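Local coordinates for protein triacylglycerol lipase (Clostridium botulinum, PDB 5AH1) that hydrolyses ester bonds as a zinc-containing triacylglycerol lipase of the alpha/beta-hydrolase superfamily and also attacks synthetic polyesters, at residues A[127-135]-A[145-156]. Numbering follows the deposited sequence. Where two conformers were deposited one is given.
With ZN (zinc ion), chain B.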
loop_
_atom_site.group_PDB
_atom_site.type_symbol
_atom_site.label_atom_id
_atom_site.label_comp_id
_atom_site.label_asym_id
_atom_site.label_seq_id
_atom_site.Cartn_x
_atom_site.Cartn_y
_atom_site.Cartn_z
ATOM N N SER A 127 -8.205 7.945 -3.220
ATOM C CA SER A 127 -8.598 6.695 -3.847
ATOM C C SER A 127 -7.432 6.065 -4.610
ATOM O O SER A 127 -6.450 6.714 -4.939
ATOM C CB SER A 127 -9.728 6.933 -4.825
ATOM O OG SER A 127 -9.267 7.737 -5.896
ATOM N N ASN A 128 -7.563 4.781 -4.912
ATOM C CA ASN A 128 -6.558 4.101 -5.724
ATOM C C ASN A 128 -6.466 4.692 -7.133
ATOM O O ASN A 128 -5.375 4.783 -7.691
ATOM C CB ASN A 128 -6.848 2.600 -5.764
ATOM C CG ASN A 128 -6.339 1.899 -4.531
ATOM O OD1 ASN A 128 -5.143 1.990 -4.224
ATOM N ND2 ASN A 128 -7.203 1.173 -3.838
ATOM N N TRP A 129 -7.589 5.086 -7.719
ATOM C CA TRP A 129 -7.532 5.773 -9.007
ATOM C C TRP A 129 -6.683 7.042 -8.890
ATOM O O TRP A 129 -5.754 7.282 -9.680
ATOM C CB TRP A 129 -8.934 6.143 -9.466
ATOM C CG TRP A 129 -8.973 6.955 -10.740
ATOM C CD1 TRP A 129 -8.750 8.312 -10.867
ATOM C CD2 TRP A 129 -9.265 6.480 -12.069
ATOM N NE1 TRP A 129 -8.885 8.688 -12.176
ATOM C CE2 TRP A 129 -9.205 7.590 -12.931
ATOM C CE3 TRP A 129 -9.561 5.214 -12.615
ATOM C CZ2 TRP A 129 -9.479 7.489 -14.295
ATOM C CZ3 TRP A 129 -9.818 5.122 -13.960
ATOM C CH2 TRP A 129 -9.763 6.243 -14.788
ATOM N N ASP A 130 -6.995 7.872 -7.893
ATOM C CA ASP A 130 -6.288 9.139 -7.762
ATOM C C ASP A 130 -4.798 8.874 -7.513
ATOM O O ASP A 130 -3.935 9.522 -8.099
ATOM C CB ASP A 130 -6.862 9.994 -6.627
ATOM C CG ASP A 130 -8.278 10.554 -6.913
ATOM O OD1 ASP A 130 -8.907 10.223 -7.954
ATOM O OD2 ASP A 130 -8.751 11.356 -6.071
ATOM N N ARG A 131 -4.513 7.928 -6.630
ATOM C CA ARG A 131 -3.133 7.554 -6.337
ATOM C C ARG A 131 -2.383 7.010 -7.547
ATOM O O ARG A 131 -1.203 7.267 -7.700
ATOM C CB ARG A 131 -3.114 6.579 -5.166
ATOM C CG ARG A 131 -3.491 7.262 -3.822
ATOM C CD ARG A 131 -3.819 6.254 -2.743
ATOM N NE ARG A 131 -2.866 5.145 -2.647
ATOM C CZ ARG A 131 -2.019 4.936 -1.641
ATOM N NH1 ARG A 131 -1.823 5.832 -0.673
ATOM N NH2 ARG A 131 -1.299 3.826 -1.650
ATOM N N ALA A 132 -3.063 6.254 -8.395
ATOM C CA ALA A 132 -2.441 5.754 -9.612
ATOM C C ALA A 132 -2.086 6.891 -10.582
ATOM O O ALA A 132 -1.015 6.878 -11.188
ATOM C CB ALA A 132 -3.317 4.716 -10.282
ATOM N N CYS A 133 -2.985 7.865 -10.726
ATOM C CA CYS A 133 -2.707 9.023 -11.557
ATOM C C CYS A 133 -1.539 9.814 -10.992
ATOM O O CYS A 133 -0.699 10.315 -11.734
ATOM C CB CYS A 133 -3.941 9.923 -11.653
ATOM S SG CYS A 133 -5.377 9.159 -12.483
ATOM N N GLU A 134 -1.499 9.942 -9.670
ATOM C CA GLU A 134 -0.390 10.619 -9.005
ATOM C C GLU A 134 0.912 9.846 -9.206
ATOM O O GLU A 134 1.957 10.450 -9.448
ATOM C CB GLU A 134 -0.715 10.815 -7.533
ATOM C CG GLU A 134 -1.890 11.778 -7.343
ATOM C CD GLU A 134 -2.593 11.626 -6.014
ATOM O OE1 GLU A 134 -2.137 10.856 -5.147
ATOM O OE2 GLU A 134 -3.628 12.308 -5.825
ATOM N N LEU A 135 0.854 8.523 -9.104
ATOM C CA LEU A 135 2.031 7.682 -9.292
ATOM C C LEU A 135 2.611 7.812 -10.708
ATOM O O LEU A 135 3.828 7.926 -10.893
ATOM C CB LEU A 135 1.671 6.231 -8.988
ATOM C CG LEU A 135 2.784 5.203 -9.120
ATOM C CD1 LEU A 135 3.988 5.578 -8.276
ATOM C CD2 LEU A 135 2.246 3.835 -8.727
ATOM N N ASP A 145 -3.060 14.382 -13.680
ATOM C CA ASP A 145 -4.284 14.497 -14.474
ATOM C C ASP A 145 -5.171 13.316 -14.118
ATOM O O ASP A 145 -4.837 12.184 -14.445
ATOM C CB ASP A 145 -3.909 14.533 -15.956
ATOM C CG ASP A 145 -5.088 14.679 -16.891
ATOM O OD1 ASP A 145 -6.258 14.515 -16.492
ATOM O OD2 ASP A 145 -4.845 14.974 -18.081
ATOM N N TYR A 146 -6.274 13.585 -13.423
ATOM C CA TYR A 146 -7.155 12.530 -12.932
ATOM C C TYR A 146 -8.167 12.057 -13.966
ATOM O O TYR A 146 -8.909 11.120 -13.696
ATOM C CB TYR A 146 -7.901 13.027 -11.684
ATOM C CG TYR A 146 -7.000 13.349 -10.515
ATOM C CD1 TYR A 146 -6.368 12.331 -9.823
ATOM C CD2 TYR A 146 -6.761 14.659 -10.116
ATOM C CE1 TYR A 146 -5.548 12.603 -8.758
ATOM C CE2 TYR A 146 -5.939 14.941 -9.041
ATOM C CZ TYR A 146 -5.323 13.914 -8.374
ATOM O OH TYR A 146 -4.511 14.223 -7.303
ATOM N N GLY A 147 -8.191 12.709 -15.127
ATOM C CA GLY A 147 -9.136 12.391 -16.175
ATOM C C GLY A 147 -10.340 13.313 -16.120
ATOM O O GLY A 147 -10.955 13.490 -15.070
ATOM N N GLU A 148 -10.697 13.907 -17.252
ATOM C CA GLU A 148 -11.900 14.743 -17.274
ATOM C C GLU A 148 -13.134 13.987 -16.784
ATOM O O GLU A 148 -13.913 14.501 -15.976
ATOM C CB GLU A 148 -12.164 15.287 -18.674
ATOM C CG GLU A 148 -13.380 16.199 -18.758
ATOM C CD GLU A 148 -13.541 16.794 -20.136
ATOM O OE1 GLU A 148 -12.864 17.798 -20.434
ATOM O OE2 GLU A 148 -14.330 16.240 -20.928
ATOM N N ALA A 149 -13.330 12.782 -17.301
ATOM C CA ALA A 149 -14.551 12.051 -17.016
ATOM C C ALA A 149 -14.629 11.727 -15.533
ATOM O O ALA A 149 -15.649 11.939 -14.888
ATOM C CB ALA A 149 -14.646 10.807 -17.865
ATOM N N HIS A 150 -13.547 11.199 -14.998
ATOM C CA HIS A 150 -13.479 10.866 -13.586
ATOM C C HIS A 150 -13.691 12.092 -12.721
ATOM O O HIS A 150 -14.485 12.069 -11.770
ATOM C CB HIS A 150 -12.111 10.257 -13.286
ATOM C CG HIS A 150 -11.872 10.015 -11.834
ATOM N ND1 HIS A 150 -12.062 8.788 -11.231
ATOM C CD2 HIS A 150 -11.441 10.847 -10.857
ATOM C CE1 HIS A 150 -11.760 8.881 -9.948
ATOM N NE2 HIS A 150 -11.394 10.125 -9.690
ATOM N N ALA A 151 -13.002 13.177 -13.049
ATOM C CA ALA A 151 -13.093 14.374 -12.222
ATOM C C ALA A 151 -14.515 14.943 -12.248
ATOM O O ALA A 151 -15.022 15.449 -11.243
ATOM C CB ALA A 151 -12.082 15.407 -12.684
ATOM N N LYS A 152 -15.173 14.851 -13.395
ATOM C CA LYS A 152 -16.542 15.314 -13.494
ATOM C C LYS A 152 -17.471 14.422 -12.674
ATOM O O LYS A 152 -18.343 14.916 -11.957
ATOM C CB LYS A 152 -17.011 15.357 -14.946
ATOM C CG LYS A 152 -18.433 15.877 -15.084
ATOM C CD LYS A 152 -18.829 16.012 -16.540
ATOM C CE LYS A 152 -20.271 16.493 -16.697
ATOM N NZ LYS A 152 -20.628 16.682 -18.138
ATOM N N LYS A 153 -17.311 13.111 -12.796
ATOM C CA LYS A 153 -18.152 12.174 -12.077
ATOM C C LYS A 153 -18.063 12.341 -10.564
ATOM O O LYS A 153 -19.081 12.324 -9.867
ATOM C CB LYS A 153 -17.760 10.747 -12.465
ATOM C CG LYS A 153 -18.550 9.663 -11.741
ATOM C CD LYS A 153 -18.141 8.282 -12.220
ATOM C CE LYS A 153 -18.910 7.197 -11.501
ATOM N NZ LYS A 153 -20.342 7.224 -11.917
ATOM N N PHE A 154 -16.840 12.497 -10.063
ATOM C CA PHE A 154 -16.613 12.556 -8.625
ATOM C C PHE A 154 -16.559 13.984 -8.073
ATOM O O PHE A 154 -16.422 14.185 -6.870
ATOM C CB PHE A 154 -15.387 11.718 -8.262
ATOM C CG PHE A 154 -15.624 10.245 -8.435
ATOM C CD1 PHE A 154 -16.541 9.577 -7.654
ATOM C CD2 PHE A 154 -14.948 9.527 -9.404
ATOM C CE1 PHE A 154 -16.767 8.223 -7.823
ATOM C CE2 PHE A 154 -15.174 8.168 -9.577
ATOM C CZ PHE A 154 -16.087 7.517 -8.783
ATOM N N LYS A 155 -16.710 14.970 -8.955
ATOM C CA LYS A 155 -16.792 16.378 -8.573
ATOM C C LYS A 155 -15.544 16.866 -7.861
ATOM O O LYS A 155 -15.595 17.445 -6.786
ATOM C CB LYS A 155 -18.036 16.624 -7.722
ATOM C CG LYS A 155 -19.318 16.108 -8.370
ATOM C CD LYS A 155 -20.512 16.227 -7.443
ATOM C CE LYS A 155 -21.778 15.667 -8.095
ATOM N NZ LYS A 155 -21.661 14.222 -8.483
ATOM N N HIS A 156 -14.404 16.624 -8.492
ATOM C CA HIS A 156 -13.136 17.176 -8.035
ATOM C C HIS A 156 -12.314 17.695 -9.206
ATOM O O HIS A 156 -12.719 17.594 -10.355
ATOM C CB HIS A 156 -12.378 16.217 -7.082
ATOM C CG HIS A 156 -11.707 15.012 -7.704
ATOM N ND1 HIS A 156 -10.665 15.084 -8.604
ATOM C CD2 HIS A 156 -11.858 13.691 -7.423
ATOM C CE1 HIS A 156 -10.240 13.862 -8.881
ATOM N NE2 HIS A 156 -10.934 12.997 -8.164
HETATM ZN ZN ZN B . -10.700 10.958 -7.911
HETATM O O HOH W 1 -1.260 11.945 -13.870
#
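C133 and Y146 bring the two backbones closest, their CA atoms 5.8 Å apart, where helix 128-140 passes the turn leading into helix 148-154. A water bridges the two segments here, donating to C133 O and accepting from D145 N. S127 caps the first helix by taking the D130 N-H on OG. D130 then reaches the zinc ion through OD1 at 1.9 Å, while H150 NE2 and H156 NE2 each bind it at 2.1 Å; D302 completes this two-Asp, two-His site outside the central parallel sheet, as in zinc-binding relatives of this lipase family. D130 OD2 accepts from Q273. W129, its CG swung opposite the backbone N (chi1 175°), lays its five-membered ring over one face of H150, an offset stack with planes at 5° and centroids 3.6 Å apart. The indole NE1 donates in its ring plane to Y146 O at 2.9 Å. Y146 OH donates to the anti lone pair of E134 OE2 at 2.6 Å. With W129 stacked on one face and edge atom CD2 of F154 above the rim of the other, the H150 imidazole should rotate little, keeping NE2 turned to the metal; the anionic aspartates probably offset much of the zinc charge.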